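Local atomic coordinates of HAD hydrolase, family IA, variant 3 (Entamoeba histolytica, PDB entry 6W04), a protein that binds magnesium and is probably a hydrolase of the haloacid dehalogenase (HAD) superfamily, though its substrate is not established. Residues A[104-116]-A[125-137]. Sequence-based numbering, arbitrary orientation. Where two conformers were deposited one is given.
Sequences PFTIATSSDWGNV and LEEWFDIDKIIFN. With EDO (1,2-ethanediol), chain C.
The ring of Phe-129 is held between Ile-107 and Phe-105. Ile-107 CD1 sits 3.7 Å from the Phe-129 ring centroid, nearly over the ring centre, a CH-pi contact on one face; with CG1 beside the backbone N and the chain extended, this methyl reaches both that face and Leu-125 CD1. On the opposite face Phe-105 presents its edge in an offset edge-to-face pair, planes at 84°, CD1 standing 3.5 Å from Phe-129 CE1. Its chi1 of 57° places CG between backbone N and carbonyl carbon, which brings the ring within reach of Phe-129. Thr-106 OG1 donates to Lys-133 O at 2.7 Å, but from well above the carbonyl plane (60° out), and also accepts from a water bound to Asp-130 O.

Farther along, Ile-135 N bonds Ile-107 O (2.8 Å, close to straight) and Thr-109 N bonds Ile-135 O, pairing the strands in parallel through Ala-108 and Ile-135. Phe-136 packs CB on Val-116 CG2, while Trp-113 CE3 lies over one face of the Phe-136 ring, offset toward its rim, 3.6 Å from Phe-136 CZ, with the two rings oblique to each other. Asn-137 N donates to Ser-111 O at 3.0 Å.

The geometry is that of a beta-alpha-beta crossover at the edge of the HAD Rossmannoid sheet, with helix 113-123 as the connection. Apolar side chains pack the loop before strand 135-137 and, through Phe-136, the strand against that helix, while backbone bonds set its register. Ser-111 O accepts from Asn-137 N while its OG bonds Asn-9 OD1, so the edge pairing probably helps to place a second-shell hydroxyl beside the magnesium site.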
loop_
_atom_site.group_PDB
_atom_site.type_symbol
_atom_site.label_atom_id
_atom_site.label_comp_id
_atom_site.label_asym_id
_atom_site.label_seq_id
_atom_site.Cartn_x
_atom_site.Cartn_y
_atom_site.Cartn_z
ATOM N N PRO A 104 -10.099 13.554 9.746
ATOM C CA PRO A 104 -10.086 12.085 9.793
ATOM C C PRO A 104 -9.119 11.491 8.783
ATOM O O PRO A 104 -8.848 12.060 7.726
ATOM C CB PRO A 104 -11.532 11.709 9.459
ATOM C CG PRO A 104 -12.083 12.905 8.731
ATOM C CD PRO A 104 -11.408 14.102 9.345
ATOM N N PHE A 105 -8.598 10.317 9.123
ATOM C CA PHE A 105 -7.660 9.627 8.260
ATOM C C PHE A 105 -7.774 8.137 8.529
ATOM O O PHE A 105 -8.133 7.714 9.636
ATOM C CB PHE A 105 -6.211 10.102 8.473
ATOM C CG PHE A 105 -5.705 9.958 9.894
ATOM C CD1 PHE A 105 -4.983 8.832 10.277
ATOM C CD2 PHE A 105 -5.921 10.967 10.839
ATOM C CE1 PHE A 105 -4.487 8.692 11.581
ATOM C CE2 PHE A 105 -5.444 10.842 12.165
ATOM C CZ PHE A 105 -4.719 9.707 12.539
ATOM N N THR A 106 -7.458 7.341 7.518
ATOM C CA THR A 106 -7.457 5.903 7.718
ATOM C C THR A 106 -6.484 5.266 6.740
ATOM O O THR A 106 -5.914 5.931 5.865
ATOM C CB THR A 106 -8.863 5.309 7.554
ATOM O OG1 THR A 106 -8.841 3.957 8.026
ATOM C CG2 THR A 106 -9.317 5.323 6.066
ATOM N N ILE A 107 -6.328 3.958 6.892
ATOM C CA ILE A 107 -5.488 3.124 6.047
ATOM C C ILE A 107 -6.366 2.354 5.073
ATOM O O ILE A 107 -7.447 1.866 5.442
ATOM C CB ILE A 107 -4.656 2.158 6.906
ATOM C CG1 ILE A 107 -3.537 2.910 7.627
ATOM C CG2 ILE A 107 -4.081 1.016 6.020
ATOM C CD1 ILE A 107 -2.905 2.108 8.816
ATOM N N ALA A 108 -5.908 2.252 3.823
ATOM C CA ALA A 108 -6.450 1.321 2.844
ATOM C C ALA A 108 -5.288 0.472 2.344
ATOM O O ALA A 108 -4.209 1.000 2.063
ATOM C CB ALA A 108 -7.128 2.051 1.688
ATOM N N THR A 109 -5.480 -0.835 2.267
ATOM C CA THR A 109 -4.402 -1.684 1.799
ATOM C C THR A 109 -4.984 -2.793 0.942
ATOM O O THR A 109 -6.120 -3.224 1.150
ATOM C CB THR A 109 -3.591 -2.256 2.986
ATOM O OG1 THR A 109 -2.628 -3.208 2.516
ATOM C CG2 THR A 109 -4.491 -2.927 3.997
ATOM N N SER A 110 -4.191 -3.247 -0.030
ATOM C CA SER A 110 -4.525 -4.444 -0.792
ATOM C C SER A 110 -4.289 -5.715 0.001
ATOM O O SER A 110 -4.669 -6.793 -0.467
ATOM C CB SER A 110 -3.698 -4.536 -2.073
ATOM O OG SER A 110 -3.867 -3.412 -2.911
ATOM N N SER A 111 -3.643 -5.623 1.159
ATOM C CA SER A 111 -3.320 -6.815 1.935
ATOM C C SER A 111 -4.590 -7.508 2.413
ATOM O O SER A 111 -5.599 -6.857 2.697
ATOM C CB SER A 111 -2.454 -6.440 3.149
ATOM O OG SER A 111 -1.152 -6.005 2.745
ATOM N N ASP A 112 -4.535 -8.839 2.501
ATOM C CA ASP A 112 -5.602 -9.612 3.129
ATOM C C ASP A 112 -5.566 -9.439 4.648
ATOM O O ASP A 112 -4.645 -8.853 5.212
ATOM C CB ASP A 112 -5.495 -11.098 2.763
ATOM C CG ASP A 112 -4.240 -11.799 3.325
ATOM O OD1 ASP A 112 -3.409 -11.227 4.079
ATOM O OD2 ASP A 112 -4.084 -12.991 2.983
ATOM N N TRP A 113 -6.583 -9.985 5.326
ATOM C CA TRP A 113 -6.652 -9.818 6.781
ATOM C C TRP A 113 -5.433 -10.423 7.484
ATOM O O TRP A 113 -4.940 -9.865 8.477
ATOM C CB TRP A 113 -7.925 -10.452 7.344
ATOM C CG TRP A 113 -7.832 -10.476 8.836
ATOM C CD1 TRP A 113 -7.548 -11.554 9.637
ATOM C CD2 TRP A 113 -7.947 -9.340 9.711
ATOM N NE1 TRP A 113 -7.518 -11.159 10.960
ATOM C CE2 TRP A 113 -7.767 -9.808 11.029
ATOM C CE3 TRP A 113 -8.214 -7.980 9.504
ATOM C CZ2 TRP A 113 -7.802 -8.954 12.132
ATOM C CZ3 TRP A 113 -8.266 -7.124 10.611
ATOM C CH2 TRP A 113 -8.052 -7.623 11.908
ATOM N N GLY A 114 -4.960 -11.584 7.019
ATOM C CA GLY A 114 -3.772 -12.183 7.625
ATOM C C GLY A 114 -2.646 -11.184 7.833
ATOM O O GLY A 114 -2.069 -11.080 8.927
ATOM N N ASN A 115 -2.317 -10.427 6.785
ATOM C CA ASN A 115 -1.227 -9.453 6.888
ATOM C C ASN A 115 -1.629 -8.274 7.768
ATOM O O ASN A 115 -0.820 -7.786 8.577
ATOM C CB ASN A 115 -0.812 -8.974 5.482
ATOM C CG ASN A 115 0.024 -9.988 4.742
ATOM O OD1 ASN A 115 0.336 -11.059 5.268
ATOM N ND2 ASN A 115 0.394 -9.663 3.497
ATOM N N VAL A 116 -2.886 -7.822 7.653
ATOM C CA VAL A 116 -3.342 -6.663 8.420
ATOM C C VAL A 116 -3.269 -6.958 9.913
ATOM O O VAL A 116 -2.913 -6.092 10.720
ATOM C CB VAL A 116 -4.770 -6.265 7.995
ATOM C CG1 VAL A 116 -5.335 -5.230 8.956
ATOM C CG2 VAL A 116 -4.798 -5.723 6.551
ATOM N N LEU A 125 -1.301 -0.068 15.685
ATOM C CA LEU A 125 -2.083 0.858 14.878
ATOM C C LEU A 125 -3.318 1.381 15.594
ATOM O O LEU A 125 -3.794 2.470 15.258
ATOM C CB LEU A 125 -2.470 0.189 13.566
ATOM C CG LEU A 125 -1.330 -0.033 12.573
ATOM C CD1 LEU A 125 -1.925 -0.655 11.306
ATOM C CD2 LEU A 125 -0.560 1.280 12.249
ATOM N N GLU A 126 -3.839 0.655 16.585
ATOM C CA GLU A 126 -4.975 1.172 17.339
ATOM C C GLU A 126 -4.635 2.456 18.098
ATOM O O GLU A 126 -5.551 3.135 18.577
ATOM C CB GLU A 126 -5.486 0.097 18.308
ATOM C CG GLU A 126 -4.648 -0.078 19.567
ATOM C CD GLU A 126 -3.370 -0.917 19.388
ATOM O OE1 GLU A 126 -3.115 -1.437 18.273
ATOM O OE2 GLU A 126 -2.622 -1.058 20.390
ATOM N N GLU A 127 -3.350 2.811 18.222
ATOM C CA GLU A 127 -3.006 4.089 18.852
ATOM C C GLU A 127 -3.568 5.267 18.057
ATOM O O GLU A 127 -3.943 6.285 18.643
ATOM C CB GLU A 127 -1.485 4.226 18.977
ATOM C CG GLU A 127 -0.855 3.574 20.183
ATOM C CD GLU A 127 -0.975 4.432 21.435
ATOM O OE1 GLU A 127 -1.574 5.522 21.361
ATOM O OE2 GLU A 127 -0.464 4.013 22.491
ATOM N N TRP A 128 -3.641 5.138 16.721
ATOM C CA TRP A 128 -4.029 6.246 15.852
ATOM C C TRP A 128 -5.221 5.959 14.964
ATOM O O TRP A 128 -5.820 6.914 14.453
ATOM C CB TRP A 128 -2.859 6.667 14.946
ATOM C CG TRP A 128 -1.578 6.810 15.691
ATOM C CD1 TRP A 128 -1.161 7.889 16.410
ATOM C CD2 TRP A 128 -0.546 5.833 15.794
ATOM N NE1 TRP A 128 0.076 7.646 16.955
ATOM C CE2 TRP A 128 0.476 6.388 16.594
ATOM C CE3 TRP A 128 -0.382 4.542 15.282
ATOM C CZ2 TRP A 128 1.647 5.697 16.896
ATOM C CZ3 TRP A 128 0.780 3.853 15.584
ATOM C CH2 TRP A 128 1.779 4.433 16.390
ATOM N N PHE A 129 -5.595 4.690 14.788
ATOM C CA PHE A 129 -6.621 4.264 13.844
ATOM C C PHE A 129 -7.726 3.501 14.553
ATOM O O PHE A 129 -7.452 2.620 15.379
ATOM C CB PHE A 129 -6.010 3.357 12.763
ATOM C CG PHE A 129 -5.033 4.066 11.887
ATOM C CD1 PHE A 129 -5.465 4.743 10.758
ATOM C CD2 PHE A 129 -3.689 4.093 12.208
ATOM C CE1 PHE A 129 -4.570 5.406 9.940
ATOM C CE2 PHE A 129 -2.783 4.776 11.394
ATOM C CZ PHE A 129 -3.229 5.429 10.261
ATOM N N ASP A 130 -8.968 3.809 14.198
ATOM C CA ASP A 130 -10.088 2.931 14.508
ATOM C C ASP A 130 -9.938 1.687 13.643
ATOM O O ASP A 130 -10.054 1.780 12.414
ATOM C CB ASP A 130 -11.404 3.654 14.233
ATOM C CG ASP A 130 -12.633 2.819 14.577
ATOM O OD1 ASP A 130 -12.535 1.572 14.682
ATOM O OD2 ASP A 130 -13.720 3.423 14.728
ATOM N N ILE A 131 -9.696 0.529 14.277
ATOM C CA ILE A 131 -9.393 -0.692 13.522
ATOM C C ILE A 131 -10.543 -1.070 12.599
ATOM O O ILE A 131 -10.327 -1.708 11.570
ATOM C CB ILE A 131 -9.032 -1.880 14.455
ATOM C CG1 ILE A 131 -10.182 -2.243 15.389
ATOM C CG2 ILE A 131 -7.783 -1.614 15.256
ATOM C CD1 ILE A 131 -9.864 -3.430 16.286
ATOM N N ASP A 132 -11.774 -0.695 12.946
ATOM C CA ASP A 132 -12.923 -1.037 12.114
ATOM C C ASP A 132 -13.044 -0.166 10.858
ATOM O O ASP A 132 -13.784 -0.536 9.945
ATOM C CB ASP A 132 -14.204 -0.947 12.954
ATOM C CG ASP A 132 -15.466 -1.259 12.157
ATOM O OD1 ASP A 132 -15.517 -2.296 11.466
ATOM O OD2 ASP A 132 -16.426 -0.458 12.238
ATOM N N LYS A 133 -12.322 0.955 10.780
ATOM C CA LYS A 133 -12.301 1.808 9.589
ATOM C C LYS A 133 -11.072 1.592 8.711
ATOM O O LYS A 133 -10.905 2.311 7.722
ATOM C CB LYS A 133 -12.387 3.289 9.986
ATOM C CG LYS A 133 -13.672 3.647 10.771
ATOM C CD LYS A 133 -13.732 5.126 11.113
ATOM C CE LYS A 133 -15.036 5.464 11.830
ATOM N NZ LYS A 133 -15.074 6.878 12.310
ATOM N N ILE A 134 -10.200 0.649 9.057
ATOM C CA ILE A 134 -9.102 0.276 8.171
ATOM C C ILE A 134 -9.681 -0.552 7.030
ATOM O O ILE A 134 -10.389 -1.539 7.259
ATOM C CB ILE A 134 -8.018 -0.504 8.933
ATOM C CG1 ILE A 134 -7.307 0.388 9.965
ATOM C CG2 ILE A 134 -7.016 -1.141 7.963
ATOM C CD1 ILE A 134 -6.339 -0.357 10.859
ATOM N N ILE A 135 -9.429 -0.132 5.796
ATOM C CA ILE A 135 -9.946 -0.833 4.626
ATOM C C ILE A 135 -8.877 -1.796 4.149
ATOM O O ILE A 135 -7.735 -1.393 3.896
ATOM C CB ILE A 135 -10.351 0.137 3.500
ATOM C CG1 ILE A 135 -11.335 1.194 4.025
ATOM C CG2 ILE A 135 -10.952 -0.647 2.319
ATOM C CD1 ILE A 135 -12.496 0.620 4.804
ATOM N N PHE A 136 -9.246 -3.066 4.022
ATOM C CA PHE A 136 -8.333 -4.086 3.533
ATOM C C PHE A 136 -9.069 -4.991 2.552
ATOM O O PHE A 136 -10.291 -4.918 2.401
ATOM C CB PHE A 136 -7.734 -4.898 4.690
ATOM C CG PHE A 136 -8.741 -5.668 5.471
ATOM C CD1 PHE A 136 -9.044 -6.977 5.134
ATOM C CD2 PHE A 136 -9.391 -5.084 6.564
ATOM C CE1 PHE A 136 -9.977 -7.701 5.854
ATOM C CE2 PHE A 136 -10.335 -5.808 7.302
ATOM C CZ PHE A 136 -10.637 -7.113 6.953
ATOM N N ASN A 137 -8.315 -5.862 1.887
ATOM C CA ASN A 137 -8.907 -6.791 0.931
ATOM C C ASN A 137 -9.689 -7.871 1.665
ATOM O O ASN A 137 -9.133 -8.885 2.100
ATOM C CB ASN A 137 -7.846 -7.423 0.040
ATOM C CG ASN A 137 -8.448 -8.415 -0.928
ATOM O OD1 ASN A 137 -9.655 -8.380 -1.183
ATOM N ND2 ASN A 137 -7.629 -9.332 -1.439
HETATM C C1 EDO C . 0.679 -2.657 -1.896
HETATM O O1 EDO C . 0.434 -1.384 -1.313
HETATM C C2 EDO C . -0.696 -3.161 -2.171
HETATM O O2 EDO C . -1.426 -1.988 -2.521
HETATM O O HOH W 1 -7.711 7.579 12.316
HETATM O O HOH W 2 -9.198 3.931 10.872
HETATM O O HOH W 3 -8.795 -10.866 3.871
#